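Local coordinates for DNA damage response protein Rtt109, putative (Neosartorya fumigata, PDB 5ZB9) that probably transfers the acetyl group of acetyl-CoA to histone lysines, acting as a histone H3K56 acetyltransferase linked to DNA replication and the DNA damage response, at residues A[266-270]-A[303-309]; A[162-166]-A[313-317]. One frame throughout, in Å; residues are numbered along the deposited sequence.

From the N terminus, the chain first reaches helix 162-177, whose opening turn (162-166) is met again only when the chain returns at 313-317. Helix 266-272 and helix 297-304 come between. Contact 1 closes the inner loop, 266-270 meeting 303-309 across 32 intervening residues that hold eight helical ones and no strand. A few residues later 313-317 reaches 162-166 as contact 2, so contact 1 is nested inside the larger loop. The centres of the two contacts lie about 15 Å apart, and the two meet where Glu309 O packs on Arg314 CB. Contact 1 joins helix 266-272 to the end of helix 297-304 and the turn that follows; contact 2 ties helix 162-177 to the lead-in of strand 317-324.

Contact 1: A[266-270]-A[303-309]; sequences RFLID and MMSFRQE
The Arg307 side chain crosses one face of the Phe267 ring, its guanidinium offset toward the rim and tilted 26° from the ring plane. Arg307 CD makes a CH-pi contact over that face, 3.8 Å from the Phe267 centroid. Bends at chi2 (-78°) and chi3 (-68°) fold the Arg307 chain across the ring and bring NH1 and NH2 end-on to Asp270. Arg307 NH1 and NH2 both donate to Asp270 OD2 at 3.1 Å, from the same face of its plane, NH2 from well above it and NH1 on the anti side. Arg266 grips Glu309 side-on instead: Arg266 NE donates to Glu309 OE2 at 2.7 Å, on the syn side but tilted out of the carboxylate plane, while NH2 bonds to OE1 from above it. Arg307 NH2 sits over one face of the Arg266 guanidinium, and the flanking carboxylates probably offset the proximity of like charges. A water joins Arg266 NH2 to Gln308 N. Met303 CB meets the edge of the Phe267 ring, 3.8 Å from Phe267 CZ; Met304 SD approaches obliquely in a Met-aromatic contact. The ring also meets Phe300, so helix 266-272 packs against the end of helix 297-304 and the turn after it.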
# COMPACT_ATOMS: atom_id res chain seq x y z
N ARG A 266 1.49 6.95 -14.58
CA ARG A 266 1.32 6.86 -16.03
C ARG A 266 1.13 8.26 -16.60
O ARG A 266 1.70 8.61 -17.63
CB ARG A 266 0.14 5.95 -16.37
CG ARG A 266 0.16 5.38 -17.78
CD ARG A 266 -1.02 4.41 -18.04
NE ARG A 266 -2.30 5.10 -18.21
CZ ARG A 266 -2.67 5.75 -19.31
NH1 ARG A 266 -1.84 5.82 -20.35
NH2 ARG A 266 -3.85 6.35 -19.38
N PHE A 267 0.32 9.05 -15.91
CA PHE A 267 0.07 10.43 -16.28
C PHE A 267 1.33 11.28 -16.11
O PHE A 267 1.68 12.06 -16.99
CB PHE A 267 -1.07 11.00 -15.42
CG PHE A 267 -1.58 12.33 -15.87
CD1 PHE A 267 -1.43 12.75 -17.19
CD2 PHE A 267 -2.21 13.18 -14.98
CE1 PHE A 267 -1.90 13.99 -17.60
CE2 PHE A 267 -2.69 14.43 -15.38
CZ PHE A 267 -2.53 14.83 -16.69
N LEU A 268 2.00 11.13 -14.96
CA LEU A 268 3.23 11.87 -14.69
C LEU A 268 4.27 11.66 -15.79
O LEU A 268 4.99 12.58 -16.18
CB LEU A 268 3.82 11.46 -13.34
CG LEU A 268 3.13 11.99 -12.08
CD1 LEU A 268 3.80 11.42 -10.85
CD2 LEU A 268 3.16 13.50 -12.03
N ILE A 269 4.33 10.44 -16.30
CA ILE A 269 5.31 10.08 -17.30
C ILE A 269 4.97 10.72 -18.65
O ILE A 269 5.86 11.19 -19.36
CB ILE A 269 5.42 8.54 -17.40
CG1 ILE A 269 6.21 8.02 -16.19
CG2 ILE A 269 6.07 8.10 -18.71
CD1 ILE A 269 6.11 6.52 -15.99
N ASP A 270 3.68 10.77 -18.99
CA ASP A 270 3.21 11.46 -20.18
C ASP A 270 3.48 12.95 -20.12
O ASP A 270 3.85 13.57 -21.12
CB ASP A 270 1.71 11.24 -20.39
CG ASP A 270 1.40 9.88 -20.95
OD1 ASP A 270 2.34 9.07 -21.08
OD2 ASP A 270 0.22 9.61 -21.25
N MET A 303 -6.85 17.36 -14.12
CA MET A 303 -6.64 16.71 -15.41
C MET A 303 -6.54 15.19 -15.28
O MET A 303 -6.73 14.47 -16.26
CB MET A 303 -5.40 17.28 -16.09
CG MET A 303 -5.55 18.74 -16.51
SD MET A 303 -6.88 18.99 -17.72
CE MET A 303 -8.13 19.77 -16.71
N MET A 304 -6.24 14.70 -14.07
CA MET A 304 -6.28 13.26 -13.82
C MET A 304 -7.66 12.72 -14.14
O MET A 304 -7.80 11.64 -14.71
CB MET A 304 -5.92 12.92 -12.37
CG MET A 304 -4.56 12.23 -12.19
SD MET A 304 -4.35 10.71 -13.14
CE MET A 304 -5.37 9.56 -12.23
N SER A 305 -8.69 13.49 -13.79
CA SER A 305 -10.07 13.07 -13.97
C SER A 305 -10.47 12.87 -15.43
O SER A 305 -11.56 12.35 -15.69
CB SER A 305 -11.02 14.07 -13.34
OG SER A 305 -11.09 15.24 -14.12
N PHE A 306 -9.62 13.27 -16.37
CA PHE A 306 -9.91 13.09 -17.80
C PHE A 306 -9.10 11.97 -18.43
O PHE A 306 -9.27 11.65 -19.60
CB PHE A 306 -9.68 14.40 -18.56
CG PHE A 306 -10.61 15.49 -18.15
CD1 PHE A 306 -10.20 16.48 -17.27
CD2 PHE A 306 -11.92 15.52 -18.62
CE1 PHE A 306 -11.06 17.48 -16.88
CE2 PHE A 306 -12.78 16.52 -18.24
CZ PHE A 306 -12.35 17.50 -17.36
N ARG A 307 -8.21 11.38 -17.64
CA ARG A 307 -7.44 10.23 -18.09
C ARG A 307 -8.35 9.02 -18.22
O ARG A 307 -9.44 9.00 -17.67
CB ARG A 307 -6.30 9.95 -17.11
CG ARG A 307 -5.35 11.12 -16.94
CD ARG A 307 -4.40 11.20 -18.11
NE ARG A 307 -3.48 10.07 -18.13
CZ ARG A 307 -2.51 9.93 -19.03
NH1 ARG A 307 -2.36 10.84 -19.98
NH2 ARG A 307 -1.71 8.87 -18.98
N GLN A 308 -7.89 8.01 -18.94
CA GLN A 308 -8.69 6.83 -19.20
C GLN A 308 -9.19 6.16 -17.91
O GLN A 308 -10.35 5.73 -17.83
CB GLN A 308 -7.89 5.84 -20.05
CG GLN A 308 -8.72 4.72 -20.65
CD GLN A 308 -8.92 3.54 -19.70
OE1 GLN A 308 -8.00 3.12 -19.00
NE2 GLN A 308 -10.15 3.02 -19.67
N GLU A 309 -8.33 6.08 -16.90
CA GLU A 309 -8.68 5.41 -15.66
C GLU A 309 -9.74 6.18 -14.83
O GLU A 309 -10.29 5.64 -13.86
CB GLU A 309 -7.42 5.18 -14.82
CG GLU A 309 -6.34 4.32 -15.49
CD GLU A 309 -5.27 5.14 -16.22
OE1 GLU A 309 -5.56 6.27 -16.68
OE2 GLU A 309 -4.12 4.64 -16.32
O HOH W 1 -5.45 8.77 -20.86

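Contact 2: A[162-166]-A[313-317]; sequences DRGLI and GRLVG
Asp162 and Arg314 form a side-on, two-nitrogen salt bridge with carboxylate and guanidinium nearly coplanar, 10° apart. Arg314 NE donates to Asp162 OD1 at 2.9 Å, and Arg314 NH2 to Asp162 OD2 at 3.0 Å; both oxygens use their syn lone pairs, and both bonds are close to straight. The CB of Arg314 points away from the helix overall, but bends at chi2 and chi3, both near -50°, fold the chain back until its NE edge meets the acid. Asp162 OD1 also accepts the backbone N of Leu315 at 2.9 Å, from well above the carboxylate plane, and a water that donates to OD1 also bonds to Gly313 O. The acid therefore holds both the arginine's side chain and the backbone beside it. Ala142 completes this network: its N donates to Asp162 OD2, and its O accepts from Arg314 NH2.

Leu315 CD1 lies over the centre of one face of the Arg163 guanidinium, 3.6 Å from Arg163 CZ. Arg163 reaches it with an extended chain from CG to NE, while its NH1 pairs with Glu216. One turn further along the helix, CG1 anti to the carbonyl carbon and CD1 extended beyond it (chi2 164°) bring Ile166 CD1 to 3.6 Å from Gly317 N. Gly317 has no side chain, and Ile166 CG1 and CD1 lie directly against its backbone.

Gly317 pairs through its backbone with Ala140 of strand 133-140, and Ile166 rests on that residue too. This is helix-on-sheet packing within the histone acetyltransferase fold, with the first turn of helix 162-177 fastened beside the start of strand 317-324; the same helix carries Trp168 and Arg171, which bind CoA in a complex of this protein, although no CoA is bound here.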
# COMPACT_ATOMS: atom_id res chain seq x y z
N ASP A 162 -14.99 -0.31 -9.16
CA ASP A 162 -14.13 0.75 -8.62
C ASP A 162 -14.66 1.36 -7.31
O ASP A 162 -13.92 1.48 -6.34
CB ASP A 162 -13.94 1.87 -9.65
CG ASP A 162 -13.33 1.37 -10.93
OD1 ASP A 162 -13.70 1.89 -12.00
OD2 ASP A 162 -12.47 0.47 -10.87
N ARG A 163 -15.94 1.73 -7.29
CA ARG A 163 -16.49 2.37 -6.10
C ARG A 163 -16.46 1.42 -4.91
O ARG A 163 -16.17 1.83 -3.79
CB ARG A 163 -17.92 2.86 -6.35
CG ARG A 163 -17.99 4.08 -7.25
CD ARG A 163 -19.42 4.50 -7.55
NE ARG A 163 -19.46 5.50 -8.61
CZ ARG A 163 -19.52 6.82 -8.40
NH1 ARG A 163 -19.56 7.28 -7.16
NH2 ARG A 163 -19.55 7.66 -9.43
N GLY A 164 -16.75 0.15 -5.15
CA GLY A 164 -16.71 -0.84 -4.09
C GLY A 164 -15.31 -1.06 -3.55
O GLY A 164 -15.13 -1.24 -2.35
N LEU A 165 -14.33 -1.05 -4.45
CA LEU A 165 -12.94 -1.24 -4.04
C LEU A 165 -12.41 -0.07 -3.22
O LEU A 165 -11.69 -0.27 -2.23
CB LEU A 165 -12.05 -1.45 -5.26
CG LEU A 165 -11.80 -2.92 -5.56
CD1 LEU A 165 -11.09 -3.09 -6.89
CD2 LEU A 165 -11.02 -3.56 -4.43
N ILE A 166 -12.77 1.15 -3.61
CA ILE A 166 -12.38 2.32 -2.84
C ILE A 166 -12.97 2.27 -1.42
O ILE A 166 -12.25 2.51 -0.45
CB ILE A 166 -12.80 3.62 -3.56
CG1 ILE A 166 -12.08 3.73 -4.91
CG2 ILE A 166 -12.49 4.85 -2.70
CD1 ILE A 166 -12.70 4.77 -5.85
N GLY A 313 -16.97 6.15 -16.93
CA GLY A 313 -17.47 5.27 -15.90
C GLY A 313 -16.43 4.63 -15.01
O GLY A 313 -16.78 3.97 -14.04
N ARG A 314 -15.15 4.81 -15.33
CA ARG A 314 -14.08 4.28 -14.48
C ARG A 314 -13.69 5.28 -13.37
O ARG A 314 -13.71 6.49 -13.58
CB ARG A 314 -12.85 3.93 -15.31
CG ARG A 314 -13.08 2.87 -16.38
CD ARG A 314 -13.72 1.60 -15.81
NE ARG A 314 -13.00 1.08 -14.66
CZ ARG A 314 -12.01 0.20 -14.72
NH1 ARG A 314 -11.61 -0.28 -15.89
NH2 ARG A 314 -11.41 -0.21 -13.60
N LEU A 315 -13.34 4.76 -12.20
CA LEU A 315 -12.78 5.60 -11.15
C LEU A 315 -11.55 4.93 -10.54
O LEU A 315 -11.41 3.71 -10.57
CB LEU A 315 -13.80 5.88 -10.04
CG LEU A 315 -15.04 6.72 -10.37
CD1 LEU A 315 -15.98 6.76 -9.17
CD2 LEU A 315 -14.65 8.13 -10.80
N VAL A 316 -10.65 5.75 -10.00
CA VAL A 316 -9.59 5.24 -9.15
C VAL A 316 -9.49 6.15 -7.93
O VAL A 316 -9.64 7.37 -8.03
CB VAL A 316 -8.23 5.15 -9.89
CG1 VAL A 316 -8.03 6.33 -10.80
CG2 VAL A 316 -7.07 5.03 -8.92
N GLY A 317 -9.30 5.56 -6.76
CA GLY A 317 -9.10 6.34 -5.56
C GLY A 317 -7.64 6.26 -5.12
O GLY A 317 -7.02 5.20 -5.21
O HOH W 2 -16.50 2.67 -11.80